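Local structure of Sn-glycerol-3-phosphate ABC transporter substrate-binding protein UspB (Mycobacterium tuberculosis, 4MFI) at residues A[100-105]-A[384-389]; A[227-232]-A[411-416]; A[393-398]-A[418-423]. The protein binds glycerophosphocholine as the substrate-binding subunit of an ABC transporter, probably handing it to the membrane permease for uptake. One frame throughout, in Å; residues are numbered along the deposited sequence.

Interaction 1: A[100-105]-A[384-389]; sequences LDDRWW and ARVFLP
The guanidinium of Arg385 is met at its edge, close to its own plane, by the carboxylate of Asp102 and by water 1. Arg385 NH1 gives Asp102 OD2 a salt-bridged hydrogen bond of 3.0 Å, somewhat bent at 147°, and it reaches that oxygen from above the carboxylate plane. Water 1 closes a second path, donating to Asp102 OD1 at 2.8 Å and accepting from Arg385 NH2 at 3.0 Å. Arg385 spans the gap with a chain extended from CG to NE, its CG opposite the backbone N (chi1 -174°). Gln381 bonds to both partners, through OE1 to Arg385 NH1 and through NE2 to Asp102 OD2. At the other end, Trp105 CZ2 lies 3.6 Å from Phe387 CE1, the two rings meeting obliquely; Phe106 stacks on Phe387. Val386 fills the middle: its CB sits 3.3 Å from Asp102 O, and its carbonyl O receives a CA-H...O contact from Arg103 CA at 3.4 Å. Asp101 OD1 accepts from Arg103 N and Trp104 N, capping the turn, while its OD2 takes Arg103 NH2 at 2.8 Å. The result is a capped strand-to-helix turn of a periplasmic-binding-protein fold, tied by a salt-bridge network to helix 383-386.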
ATOM      1  N   LEU A 100       0.613  -1.686 -12.194  1.00  7.05           N
ATOM      2  CA  LEU A 100       0.271  -2.949 -11.532  1.00  6.40           C
ATOM      3  C   LEU A 100       0.336  -2.794 -10.017  1.00  6.66           C
ATOM      4  O   LEU A 100       1.304  -2.228  -9.489  1.00  7.31           O
ATOM      5  CB  LEU A 100       1.224  -4.058 -11.983  1.00  7.19           C
ATOM      6  CG  LEU A 100       1.180  -4.397 -13.475  1.00  7.84           C
ATOM      7  CD1 LEU A 100       2.231  -5.447 -13.820  1.00  9.55           C
ATOM      8  CD2 LEU A 100      -0.212  -4.889 -13.866  1.00  9.06           C
ATOM      9  N   ASP A 101      -0.681  -3.292  -9.314  1.00  5.79           N
ATOM     10  CA  ASP A 101      -0.714  -3.103  -7.861  1.00  5.51           C
ATOM     11  C   ASP A 101       0.170  -4.083  -7.093  1.00  5.73           C
ATOM     12  O   ASP A 101       0.895  -4.896  -7.687  1.00  6.31           O
ATOM     13  CB  ASP A 101      -2.147  -3.001  -7.283  1.00  6.54           C
ATOM     14  CG  ASP A 101      -2.858  -4.344  -7.126  1.00  7.44           C
ATOM     15  OD1 ASP A 101      -2.258  -5.421  -7.286  1.00  7.82           O
ATOM     16  OD2 ASP A 101      -4.057  -4.319  -6.789  1.00 10.67           O
ATOM     17  N   ASP A 102       0.098  -3.993  -5.771  1.00  5.79           N
ATOM     18  CA  ASP A 102       0.948  -4.777  -4.879  1.00  5.03           C
ATOM     19  C   ASP A 102       0.761  -6.292  -4.965  1.00  4.64           C
ATOM     20  O   ASP A 102       1.631  -7.037  -4.525  1.00  5.81           O
ATOM     21  CB  ASP A 102       0.818  -4.287  -3.422  1.00  5.67           C
ATOM     22  CG  ASP A 102      -0.610  -4.336  -2.876  1.00  7.38           C
ATOM     23  OD1 ASP A 102      -1.580  -4.409  -3.655  1.00  8.79           O
ATOM     24  OD2 ASP A 102      -0.762  -4.263  -1.634  1.00  7.67           O
ATOM     25  N   ARG A 103      -0.356  -6.737  -5.541  1.00  5.49           N
ATOM     26  CA  ARG A 103      -0.654  -8.162  -5.668  1.00  7.07           C
ATOM     27  C   ARG A 103      -0.473  -8.623  -7.105  1.00  6.87           C
ATOM     28  O   ARG A 103       0.017  -9.719  -7.369  1.00  9.63           O
ATOM     29  CB  ARG A 103      -2.092  -8.447  -5.225  1.00  6.96           C
ATOM     30  CG  ARG A 103      -2.419  -7.956  -3.822  1.00  8.51           C
ATOM     31  CD  ARG A 103      -3.913  -7.726  -3.642  1.00  9.04           C
ATOM     32  NE  ARG A 103      -4.446  -6.900  -4.726  1.00  8.10           N
ATOM     33  CZ  ARG A 103      -5.669  -7.012  -5.237  1.00  7.83           C
ATOM     34  NH1 ARG A 103      -6.528  -7.908  -4.748  1.00  8.99           N
ATOM     35  NH2 ARG A 103      -6.034  -6.224  -6.243  1.00 10.36           N
ATOM     36  N   TRP A 104      -0.868  -7.780  -8.045  1.00  6.30           N
ATOM     37  CA  TRP A 104      -0.848  -8.188  -9.441  1.00  5.37           C
ATOM     38  C   TRP A 104       0.548  -8.227 -10.058  1.00  5.93           C
ATOM     39  O   TRP A 104       0.787  -9.019 -10.969  1.00  7.38           O
ATOM     40  CB  TRP A 104      -1.761  -7.295 -10.275  1.00  6.85           C
ATOM     41  CG  TRP A 104      -3.224  -7.628 -10.170  1.00  6.19           C
ATOM     42  CD1 TRP A 104      -4.194  -6.905  -9.525  1.00  6.83           C
ATOM     43  CD2 TRP A 104      -3.887  -8.764 -10.737  1.00  6.95           C
ATOM     44  NE1 TRP A 104      -5.417  -7.525  -9.661  1.00  7.93           N
ATOM     45  CE2 TRP A 104      -5.256  -8.663 -10.405  1.00  7.17           C
ATOM     46  CE3 TRP A 104      -3.457  -9.853 -11.501  1.00  7.96           C
ATOM     47  CZ2 TRP A 104      -6.193  -9.610 -10.809  1.00  7.74           C
ATOM     48  CZ3 TRP A 104      -4.389 -10.793 -11.905  1.00  9.06           C
ATOM     49  CH2 TRP A 104      -5.743 -10.669 -11.553  1.00  8.68           C
ATOM     50  N   TRP A 105       1.472  -7.390  -9.592  1.00  6.05           N
ATOM     51  CA  TRP A 105       2.777  -7.366 -10.255  1.00  6.63           C
ATOM     52  C   TRP A 105       3.465  -8.733 -10.188  1.00  6.18           C
ATOM     53  O   TRP A 105       4.023  -9.190 -11.189  1.00  7.06           O
ATOM     54  CB  TRP A 105       3.681  -6.226  -9.752  1.00  5.95           C
ATOM     55  CG  TRP A 105       4.407  -6.513  -8.465  1.00  4.29           C
ATOM     56  CD1 TRP A 105       4.066  -6.069  -7.219  1.00  5.91           C
ATOM     57  CD2 TRP A 105       5.605  -7.289  -8.301  1.00  4.67           C
ATOM     58  NE1 TRP A 105       4.970  -6.524  -6.293  1.00  5.54           N
ATOM     59  CE2 TRP A 105       5.926  -7.276  -6.928  1.00  5.75           C
ATOM     60  CE3 TRP A 105       6.437  -7.994  -9.182  1.00  5.93           C
ATOM     61  CZ2 TRP A 105       7.034  -7.946  -6.410  1.00  5.98           C
ATOM     62  CZ3 TRP A 105       7.547  -8.663  -8.667  1.00  6.61           C
ATOM     63  CH2 TRP A 105       7.834  -8.632  -7.292  1.00  6.50           C
ATOM     64  N   ALA A 384       2.372 -14.068   1.865  1.00  4.05           N
ATOM     65  CA  ALA A 384       1.033 -14.657   1.899  1.00  4.36           C
ATOM     66  C   ALA A 384      -0.064 -13.667   1.496  1.00  4.08           C
ATOM     67  O   ALA A 384      -1.126 -14.082   1.020  1.00  6.20           O
ATOM     68  CB  ALA A 384       0.735 -15.262   3.268  1.00  5.25           C
ATOM     69  N   ARG A 385       0.187 -12.371   1.678  1.00  4.39           N
ATOM     70  CA  ARG A 385      -0.774 -11.358   1.240  1.00  3.95           C
ATOM     71  C   ARG A 385      -0.591 -10.960  -0.225  1.00  4.62           C
ATOM     72  O   ARG A 385      -1.569 -10.855  -0.972  1.00  6.99           O
ATOM     73  CB  ARG A 385      -0.753 -10.105   2.139  1.00  4.92           C
ATOM     74  CG  ARG A 385      -1.859  -9.128   1.747  1.00  5.71           C
ATOM     75  CD  ARG A 385      -1.952  -7.851   2.610  1.00  5.62           C
ATOM     76  NE  ARG A 385      -3.105  -7.111   2.096  1.00  5.95           N
ATOM     77  CZ  ARG A 385      -3.064  -6.337   1.016  1.00  6.40           C
ATOM     78  NH1 ARG A 385      -1.910  -6.111   0.400  1.00  7.27           N
ATOM     79  NH2 ARG A 385      -4.170  -5.775   0.555  1.00  8.04           N
ATOM     80  N   VAL A 386       0.650 -10.743  -0.645  1.00  4.27           N
ATOM     81  CA  VAL A 386       0.890 -10.138  -1.962  1.00  5.04           C
ATOM     82  C   VAL A 386       1.319 -11.060  -3.101  1.00  4.65           C
ATOM     83  O   VAL A 386       1.163 -10.691  -4.266  1.00  6.19           O
ATOM     84  CB  VAL A 386       1.893  -8.952  -1.885  1.00  5.28           C
ATOM     85  CG1 VAL A 386       1.264  -7.761  -1.149  1.00  7.44           C
ATOM     86  CG2 VAL A 386       3.230  -9.388  -1.253  1.00  5.85           C
ATOM     87  N   PHE A 387       1.865 -12.232  -2.779  1.00  4.04           N
ATOM     88  CA  PHE A 387       2.355 -13.161  -3.813  1.00  4.56           C
ATOM     89  C   PHE A 387       1.496 -14.412  -3.950  1.00  4.87           C
ATOM     90  O   PHE A 387       1.595 -15.134  -4.940  1.00  6.86           O
ATOM     91  CB  PHE A 387       3.786 -13.619  -3.509  1.00  4.73           C
ATOM     92  CG  PHE A 387       4.835 -12.531  -3.592  1.00  6.62           C
ATOM     93  CD1 PHE A 387       4.545 -11.263  -4.095  1.00  6.55           C
ATOM     94  CD2 PHE A 387       6.132 -12.798  -3.179  1.00  7.50           C
ATOM     95  CE1 PHE A 387       5.531 -10.280  -4.171  1.00  6.81           C
ATOM     96  CE2 PHE A 387       7.120 -11.826  -3.265  1.00  9.58           C
ATOM     97  CZ  PHE A 387       6.815 -10.562  -3.758  1.00  9.61           C
ATOM     98  N   LEU A 388       0.680 -14.683  -2.944  1.00  5.03           N
ATOM     99  CA  LEU A 388      -0.127 -15.896  -2.901  1.00  5.05           C
ATOM    100  C   LEU A 388      -1.515 -15.513  -3.401  1.00  5.43           C
ATOM    101  O   LEU A 388      -2.147 -14.619  -2.839  1.00  6.60           O
ATOM    102  CB  LEU A 388      -0.177 -16.397  -1.456  1.00  6.09           C
ATOM    103  CG  LEU A 388      -0.704 -17.802  -1.145  1.00  4.93           C
ATOM    104  CD1 LEU A 388      -0.277 -18.205   0.258  1.00  5.91           C
ATOM    105  CD2 LEU A 388      -2.225 -17.896  -1.302  1.00  6.43           C
ATOM    106  N   PRO A 389      -1.994 -16.176  -4.466  1.00  5.21           N
ATOM    107  CA  PRO A 389      -3.258 -15.790  -5.104  1.00  6.32           C
ATOM    108  C   PRO A 389      -4.419 -15.707  -4.127  1.00  6.57           C
ATOM    109  O   PRO A 389      -4.693 -16.673  -3.411  1.00  7.32           O
ATOM    110  CB  PRO A 389      -3.499 -16.920  -6.114  1.00  6.87           C
ATOM    111  CG  PRO A 389      -2.134 -17.389  -6.467  1.00  7.13           C
ATOM    112  CD  PRO A 389      -1.334 -17.284  -5.179  1.00  6.30           C
TER
HETATM  113  O   HOH W   1      -3.883  -4.471  -2.090  1.00 15.03           O

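Interaction 2: A[227-232]-A[411-416]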
ATOM      1  N   LEU A 227       4.252 -20.344   5.669  1.00  4.61           N
ATOM      2  CA  LEU A 227       3.098 -19.746   6.330  1.00  4.35           C
ATOM      3  C   LEU A 227       3.246 -19.811   7.849  1.00  5.82           C
ATOM      4  O   LEU A 227       3.730 -20.809   8.401  1.00  7.07           O
ATOM      5  CB  LEU A 227       1.812 -20.417   5.859  1.00  4.32           C
ATOM      6  CG  LEU A 227       1.557 -20.338   4.346  1.00  6.09           C
ATOM      7  CD1 LEU A 227       0.304 -21.103   3.973  1.00  7.25           C
ATOM      8  CD2 LEU A 227       1.450 -18.901   3.880  1.00 11.86           C
ATOM      9  N   THR A 228       2.857 -18.734   8.522  1.00  5.23           N
ATOM     10  CA  THR A 228       3.088 -18.607   9.962  1.00  4.95           C
ATOM     11  C   THR A 228       1.850 -18.086  10.693  1.00  5.35           C
ATOM     12  O   THR A 228       1.956 -17.540  11.791  1.00  6.71           O
ATOM     13  CB  THR A 228       4.317 -17.704  10.278  1.00  5.88           C
ATOM     14  OG1 THR A 228       4.171 -16.423   9.652  1.00  7.24           O
ATOM     15  CG2 THR A 228       5.605 -18.341   9.784  1.00  7.32           C
ATOM     16  N   LEU A 229       0.679 -18.260  10.089  1.00  5.54           N
ATOM     17  CA  LEU A 229      -0.567 -17.849  10.726  1.00  5.81           C
ATOM     18  C   LEU A 229      -0.830 -18.605  12.028  1.00  7.52           C
ATOM     19  O   LEU A 229      -1.480 -18.081  12.934  1.00  8.68           O
ATOM     20  CB  LEU A 229      -1.746 -18.048   9.774  1.00  8.05           C
ATOM     21  CG  LEU A 229      -1.871 -17.027   8.651  1.00 11.39           C
ATOM     22  CD1 LEU A 229      -2.806 -17.541   7.590  1.00 14.52           C
ATOM     23  CD2 LEU A 229      -2.387 -15.700   9.190  1.00 11.77           C
ATOM     24  N   THR A 230      -0.336 -19.836  12.127  1.00  8.13           N
ATOM     25  CA  THR A 230      -0.615 -20.639  13.313  1.00  9.64           C
ATOM     26  C   THR A 230       0.502 -20.586  14.351  1.00  9.42           C
ATOM     27  O   THR A 230       0.445 -21.289  15.369  1.00 11.51           O
ATOM     28  CB  THR A 230      -0.890 -22.101  12.944  1.00 13.30           C
ATOM     29  OG1 THR A 230       0.219 -22.621  12.199  1.00 15.00           O
ATOM     30  CG2 THR A 230      -2.165 -22.204  12.104  1.00 15.31           C
ATOM     31  N   GLU A 231       1.525 -19.769  14.099  1.00  8.31           N
ATOM     32  CA  GLU A 231       2.590 -19.598  15.081  1.00  8.86           C
ATOM     33  C   GLU A 231       2.072 -18.799  16.274  1.00  8.32           C
ATOM     34  O   GLU A 231       1.190 -17.955  16.115  1.00  8.61           O
ATOM     35  CB  GLU A 231       3.810 -18.920  14.447  1.00 10.21           C
ATOM     36  CG  GLU A 231       4.465 -19.743  13.329  1.00 12.54           C
ATOM     37  CD  GLU A 231       4.952 -21.105  13.793  1.00 17.73           C
ATOM     38  OE1 GLU A 231       5.410 -21.210  14.944  1.00 19.26           O
ATOM     39  OE2 GLU A 231       4.888 -22.077  13.000  1.00 22.36           O
ATOM     40  N   PRO A 232       2.606 -19.071  17.475  1.00  9.10           N
ATOM     41  CA  PRO A 232       2.050 -18.451  18.684  1.00 10.20           C
ATOM     42  C   PRO A 232       1.982 -16.922  18.651  1.00  7.97           C
ATOM     43  O   PRO A 232       0.986 -16.366  19.119  1.00  8.01           O
ATOM     44  CB  PRO A 232       3.006 -18.920  19.786  1.00 11.82           C
ATOM     45  CG  PRO A 232       3.552 -20.209  19.280  1.00 14.79           C
ATOM     46  CD  PRO A 232       3.642 -20.073  17.791  1.00 11.78           C
ATOM     47  N   LYS A 411      -8.877 -21.483  15.465  1.00  9.63           N
ATOM     48  CA  LYS A 411      -9.633 -22.227  14.465  1.00  9.93           C
ATOM     49  C   LYS A 411      -9.603 -21.513  13.109  1.00  8.95           C
ATOM     50  O   LYS A 411      -9.376 -22.135  12.064  1.00  9.80           O
ATOM     51  CB  LYS A 411     -11.072 -22.434  14.935  1.00 12.91           C
ATOM     52  CG  LYS A 411     -11.953 -23.132  13.922  1.00 20.81           C
ATOM     53  CD  LYS A 411     -13.417 -23.060  14.344  1.00 27.64           C
ATOM     54  CE  LYS A 411     -14.340 -23.535  13.237  1.00 32.98           C
ATOM     55  NZ  LYS A 411     -14.209 -24.998  13.007  1.00 36.33           N
ATOM     56  N   THR A 412      -9.803 -20.200  13.132  1.00  7.57           N
ATOM     57  CA  THR A 412      -9.872 -19.431  11.894  1.00  6.93           C
ATOM     58  C   THR A 412      -8.526 -19.406  11.179  1.00  6.82           C
ATOM     59  O   THR A 412      -8.446 -19.722   9.983  1.00  7.94           O
ATOM     60  CB  THR A 412     -10.362 -18.001  12.168  1.00  7.54           C
ATOM     61  OG1 THR A 412     -11.666 -18.061  12.755  1.00  8.72           O
ATOM     62  CG2 THR A 412     -10.429 -17.188  10.882  1.00  8.16           C
ATOM     63  N   PHE A 413      -7.469 -19.068  11.915  1.00  6.57           N
ATOM     64  CA  PHE A 413      -6.127 -19.016  11.334  1.00  5.70           C
ATOM     65  C   PHE A 413      -5.648 -20.387  10.837  1.00  6.73           C
ATOM     66  O   PHE A 413      -4.958 -20.475   9.820  1.00  7.51           O
ATOM     67  CB  PHE A 413      -5.109 -18.419  12.315  1.00  6.29           C
ATOM     68  CG  PHE A 413      -5.194 -16.913  12.462  1.00  5.82           C
ATOM     69  CD1 PHE A 413      -6.222 -16.186  11.874  1.00  8.26           C
ATOM     70  CD2 PHE A 413      -4.219 -16.224  13.172  1.00  6.70           C
ATOM     71  CE1 PHE A 413      -6.278 -14.795  12.009  1.00  7.40           C
ATOM     72  CE2 PHE A 413      -4.269 -14.847  13.315  1.00  6.60           C
ATOM     73  CZ  PHE A 413      -5.299 -14.126  12.733  1.00  7.09           C
ATOM     74  N   THR A 414      -6.016 -21.454  11.545  1.00  7.51           N
ATOM     75  CA  THR A 414      -5.640 -22.802  11.132  1.00  8.15           C
ATOM     76  C   THR A 414      -6.312 -23.196   9.818  1.00  8.03           C
ATOM     77  O   THR A 414      -5.652 -23.726   8.917  1.00  8.47           O
ATOM     78  CB  THR A 414      -5.964 -23.831  12.233  1.00  9.29           C
ATOM     79  OG1 THR A 414      -5.241 -23.490  13.425  1.00 11.14           O
ATOM     80  CG2 THR A 414      -5.596 -25.240  11.798  1.00 10.62           C
ATOM     81  N   ASN A 415      -7.613 -22.934   9.707  1.00  8.69           N
ATOM     82  CA  ASN A 415      -8.361 -23.209   8.475  1.00  9.75           C
ATOM     83  C   ASN A 415      -7.796 -22.408   7.316  1.00  7.61           C
ATOM     84  O   ASN A 415      -7.600 -22.926   6.217  1.00  8.94           O
ATOM     85  CB  ASN A 415      -9.867 -22.899   8.641  1.00 11.80           C
ATOM     86  CG  ASN A 415     -10.638 -22.866   7.294  1.00 19.88           C
ATOM     87  OD1 ASN A 415     -11.059 -23.909   6.786  1.00 25.24           O
ATOM     88  ND2 ASN A 415     -10.842 -21.664   6.734  1.00 18.01           N
ATOM     89  N   ILE A 416      -7.550 -21.128   7.562  1.00  6.95           N
ATOM     90  CA  ILE A 416      -7.022 -20.268   6.516  1.00  7.91           C
ATOM     91  C   ILE A 416      -5.646 -20.734   6.071  1.00  7.04           C
ATOM     92  O   ILE A 416      -5.373 -20.797   4.868  1.00  7.73           O
ATOM     93  CB  ILE A 416      -6.986 -18.809   6.959  1.00 10.36           C
ATOM     94  CG1 ILE A 416      -8.411 -18.265   7.008  1.00 13.52           C
ATOM     95  CG2 ILE A 416      -6.122 -17.978   6.023  1.00 11.62           C
ATOM     96  CD1 ILE A 416      -8.499 -16.934   7.669  1.00 15.94           C
TER
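Leu229 and Phe413 bring their CA atoms within 5.7 Å where a type I turn, running from Thr228 to Glu231 and closed by Glu231 N on Thr228 O at 3.2 Å, lies against helix 411-416. No hydrogen bond joins the two segments, and the fit is made by small apolar surfaces. Phe413 takes Leu229 CD2 over one face of its ring, and its ring carbon CD2 comes to 3.3 Å from Leu229 O. That carbonyl oxygen is buried here without a hydrogen-bond partner in the model. The side chains of Leu229 and Ile416 cross at a slant, CD1 of the first 3.7 Å from CG2 of the second. One turn residue further on, Thr230 lays its methyl CG2 against the helix, 3.6 Å from Thr414 OG1; with CG2 opposite its own carbonyl carbon, the methyl and not the hydroxyl faces that way. Thr414 OG1 is spent on Thr410 O within the helix, and Gln417 OE1 accepts from Thr230 N. Leu399 and Ile402 of helix 391-405 also pack on Phe413. Glu231 then stands as N-cap of helix 232-245, making this a beta turn between strand 226-227 and that helix, seated on the long C-terminal helix 409-427.

Interaction 3: A[393-398]-A[418-423]; sequences RIISAG and KRLQVI
Ile394 O is gripped by two donors: Gly398 N of its own helix at 3.1 Å, and water 2 at 2.9 Å. The same water accepts from Arg419 NH2 at 3.1 Å, in the plane of the guanidinium, and is thus a polar bridge between the two segments. They are the facing parts of an antiparallel helical hairpin, formed by helices 391-405 and 409-427 with a short connection between them. The axes of the segments run 174° apart in direction and approach no closer than 11.1 Å, a spacing filled by branched aliphatic side chains and one arginine. Arg419 bends at its third torsion (chi3 57°), which turns the flat of its guanidinium to Ile394. Ile394 CG2 lies over one face of that group, 3.9 Å from Arg419 NH1, so the aliphatic branch covers the flat of the charged group while water 2 lies at its edge. Deeper in, Ile394 and Leu420 slide past each other in opposite directions. Leu420 divides its two methyls: CD2 goes to Ile394, and CD1 meets Ile395 CG1 at 3.9 Å, their side chains crossing at about a right angle. Leu388 also packs on Leu420, extending the apolar layer beyond the hairpin. Where the start of 393-398 faces the end of 418-423, Ile394 and Ile423 reach for each other tip to tip, their CD1 methyls 3.6 Å apart.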
ATOM      1  N   ARG A 393      -7.494 -11.462   0.222  1.00  4.84           N
ATOM      2  CA  ARG A 393      -8.937 -11.590   0.373  1.00  4.23           C
ATOM      3  C   ARG A 393      -9.313 -12.686   1.371  1.00  4.05           C
ATOM      4  O   ARG A 393     -10.257 -12.538   2.157  1.00  6.13           O
ATOM      5  CB  ARG A 393      -9.584 -11.867  -0.988  1.00  5.33           C
ATOM      6  CG  ARG A 393      -9.268 -10.820  -2.074  1.00  7.18           C
ATOM      7  CD  ARG A 393      -9.748  -9.419  -1.718  1.00  9.91           C
ATOM      8  NE  ARG A 393     -11.153  -9.403  -1.309  1.00 11.76           N
ATOM      9  CZ  ARG A 393     -11.841  -8.295  -1.041  1.00 17.23           C
ATOM     10  NH1 ARG A 393     -11.259  -7.106  -1.154  1.00 18.14           N
ATOM     11  NH2 ARG A 393     -13.110  -8.373  -0.661  1.00 19.38           N
ATOM     12  N   ILE A 394      -8.579 -13.791   1.324  1.00  5.35           N
ATOM     13  CA  ILE A 394      -8.842 -14.918   2.214  1.00  5.14           C
ATOM     14  C   ILE A 394      -8.470 -14.570   3.662  1.00  5.60           C
ATOM     15  O   ILE A 394      -9.233 -14.836   4.596  1.00  6.40           O
ATOM     16  CB  ILE A 394      -8.092 -16.179   1.729  1.00  6.03           C
ATOM     17  CG1 ILE A 394      -8.631 -16.608   0.357  1.00  7.49           C
ATOM     18  CG2 ILE A 394      -8.190 -17.306   2.748  1.00  8.96           C
ATOM     19  CD1 ILE A 394      -7.791 -17.676  -0.330  1.00 10.33           C
ATOM     20  N   ILE A 395      -7.308 -13.954   3.861  1.00  4.17           N
ATOM     21  CA  ILE A 395      -6.938 -13.498   5.201  1.00  4.66           C
ATOM     22  C   ILE A 395      -7.921 -12.438   5.717  1.00  4.88           C
ATOM     23  O   ILE A 395      -8.349 -12.486   6.877  1.00  5.83           O
ATOM     24  CB  ILE A 395      -5.485 -12.985   5.237  1.00  4.58           C
ATOM     25  CG1 ILE A 395      -4.522 -14.150   4.961  1.00  6.08           C
ATOM     26  CG2 ILE A 395      -5.172 -12.336   6.578  1.00  6.90           C
ATOM     27  CD1 ILE A 395      -3.078 -13.729   4.674  1.00  7.41           C
ATOM     28  N   SER A 396      -8.299 -11.492   4.860  1.00  4.96           N
ATOM     29  CA  SER A 396      -9.268 -10.475   5.258  1.00  5.25           C
ATOM     30  C   SER A 396     -10.597 -11.081   5.667  1.00  5.60           C
ATOM     31  O   SER A 396     -11.204 -10.627   6.639  1.00  6.61           O
ATOM     32  CB  SER A 396      -9.508  -9.457   4.148  1.00  6.54           C
ATOM     33  OG  SER A 396      -8.428  -8.553   4.049  1.00  6.33           O
ATOM     34  N   ALA A 397     -11.068 -12.082   4.923  1.00  5.32           N
ATOM     35  CA  ALA A 397     -12.339 -12.706   5.269  1.00  6.49           C
ATOM     36  C   ALA A 397     -12.264 -13.358   6.642  1.00  6.52           C
ATOM     37  O   ALA A 397     -13.215 -13.293   7.420  1.00  8.17           O
ATOM     38  CB  ALA A 397     -12.746 -13.725   4.208  1.00  8.13           C
ATOM     39  N   GLY A 398     -11.123 -13.968   6.956  1.00  6.55           N
ATOM     40  CA  GLY A 398     -10.941 -14.582   8.258  1.00  7.84           C
ATOM     41  C   GLY A 398     -10.921 -13.560   9.381  1.00  6.20           C
ATOM     42  O   GLY A 398     -11.564 -13.745  10.415  1.00  7.42           O
ATOM     43  N   LYS A 418      -4.382 -23.731   6.083  1.00  6.00           N
ATOM     44  CA  LYS A 418      -4.520 -24.930   5.257  1.00  6.16           C
ATOM     45  C   LYS A 418      -4.955 -24.581   3.834  1.00  5.76           C
ATOM     46  O   LYS A 418      -4.422 -25.117   2.857  1.00  7.92           O
ATOM     47  CB  LYS A 418      -5.514 -25.912   5.889  1.00  8.46           C
ATOM     48  CG  LYS A 418      -5.003 -26.581   7.152  1.00 12.43           C
ATOM     49  CD  LYS A 418      -6.079 -27.441   7.806  1.00 17.30           C
ATOM     50  CE  LYS A 418      -5.483 -28.371   8.859  1.00 23.08           C
ATOM     51  NZ  LYS A 418      -4.634 -27.663   9.852  1.00 30.34           N
ATOM     52  N   ARG A 419      -5.912 -23.668   3.712  1.00  5.69           N
ATOM     53  CA  ARG A 419      -6.384 -23.248   2.392  1.00  5.37           C
ATOM     54  C   ARG A 419      -5.305 -22.518   1.607  1.00  5.04           C
ATOM     55  O   ARG A 419      -5.132 -22.749   0.405  1.00  6.90           O
ATOM     56  CB  ARG A 419      -7.647 -22.392   2.525  1.00  7.32           C
ATOM     57  CG  ARG A 419      -8.841 -23.242   2.980  1.00  8.96           C
ATOM     58  CD  ARG A 419      -9.987 -22.426   3.483  1.00 11.57           C
ATOM     59  NE  ARG A 419     -10.458 -21.478   2.488  1.00 14.97           N
ATOM     60  CZ  ARG A 419     -10.888 -20.259   2.786  1.00 21.36           C
ATOM     61  NH1 ARG A 419     -11.299 -19.453   1.826  1.00 23.75           N
ATOM     62  NH2 ARG A 419     -10.891 -19.844   4.051  1.00 24.23           N
ATOM     63  N   LEU A 420      -4.588 -21.634   2.286  1.00  5.59           N
ATOM     64  CA  LEU A 420      -3.506 -20.885   1.651  1.00  5.95           C
ATOM     65  C   LEU A 420      -2.367 -21.803   1.210  1.00  5.04           C
ATOM     66  O   LEU A 420      -1.759 -21.587   0.160  1.00  5.78           O
ATOM     67  CB  LEU A 420      -2.967 -19.808   2.595  1.00  5.86           C
ATOM     68  CG  LEU A 420      -3.920 -18.661   2.958  1.00  7.40           C
ATOM     69  CD1 LEU A 420      -3.212 -17.686   3.895  1.00 10.19           C
ATOM     70  CD2 LEU A 420      -4.430 -17.942   1.723  1.00 11.20           C
ATOM     71  N   GLN A 421      -2.070 -22.825   2.012  1.00  5.06           N
ATOM     72  CA  GLN A 421      -0.997 -23.759   1.676  1.00  5.33           C
ATOM     73  C   GLN A 421      -1.320 -24.493   0.375  1.00  4.69           C
ATOM     74  O   GLN A 421      -0.462 -24.632  -0.502  1.00  5.79           O
ATOM     75  CB  GLN A 421      -0.782 -24.770   2.806  1.00  5.78           C
ATOM     76  CG  GLN A 421       0.467 -25.617   2.607  1.00  5.44           C
ATOM     77  CD  GLN A 421       1.722 -24.811   2.802  1.00  7.03           C
ATOM     78  OE1 GLN A 421       1.934 -24.235   3.868  1.00  9.18           O
ATOM     79  NE2 GLN A 421       2.568 -24.758   1.774  1.00  8.71           N
ATOM     80  N   VAL A 422      -2.562 -24.956   0.251  1.00  5.10           N
ATOM     81  CA  VAL A 422      -2.998 -25.641  -0.960  1.00  5.99           C
ATOM     82  C   VAL A 422      -2.886 -24.727  -2.182  1.00  4.17           C
ATOM     83  O   VAL A 422      -2.357 -25.129  -3.219  1.00  6.40           O
ATOM     84  CB  VAL A 422      -4.430 -26.186  -0.799  1.00  6.62           C
ATOM     85  CG1 VAL A 422      -4.989 -26.651  -2.133  1.00  8.59           C
ATOM     86  CG2 VAL A 422      -4.443 -27.329   0.201  1.00  9.93           C
ATOM     87  N   ILE A 423      -3.347 -23.485  -2.051  1.00  4.61           N
ATOM     88  CA  ILE A 423      -3.283 -22.544  -3.172  1.00  4.62           C
ATOM     89  C   ILE A 423      -1.831 -22.224  -3.545  1.00  5.23           C
ATOM     90  O   ILE A 423      -1.466 -22.225  -4.719  1.00  5.49           O
ATOM     91  CB  ILE A 423      -4.066 -21.248  -2.865  1.00  5.10           C
ATOM     92  CG1 ILE A 423      -5.571 -21.543  -2.829  1.00  5.41           C
ATOM     93  CG2 ILE A 423      -3.774 -20.164  -3.919  1.00  8.26           C
ATOM     94  CD1 ILE A 423      -6.395 -20.433  -2.215  1.00  7.55           C
TER
HETATM   95  O   HOH W   2     -11.179 -16.937   4.947  1.00 13.86           O

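In the fold
Interactions 2 and 3 share helix 409-427 and sit about 10 Å apart between centres, whereas interaction 1 lies nearer the middle of the chain. Its chemistry is correspondingly different: paired charges, some of them buried, around a capped turn, beside aromatic rings. Interaction 2 is buried but apolar, and interaction 3 is partly buried, with an exposed arginine and a water on its outer side. Leu388 and Leu227 connect the three: Leu388 CD1 packs on Leu227 CD2 at 4.1 Å, and Leu388 CD2 on Ile423 CG2 at 3.8 Å. Leu229 CD1 continues the layer onto Leu420 CD1. Helix 383-386 is followed directly by helix 391-405, so interaction 1 leads along the chain into the hairpin of interaction 3.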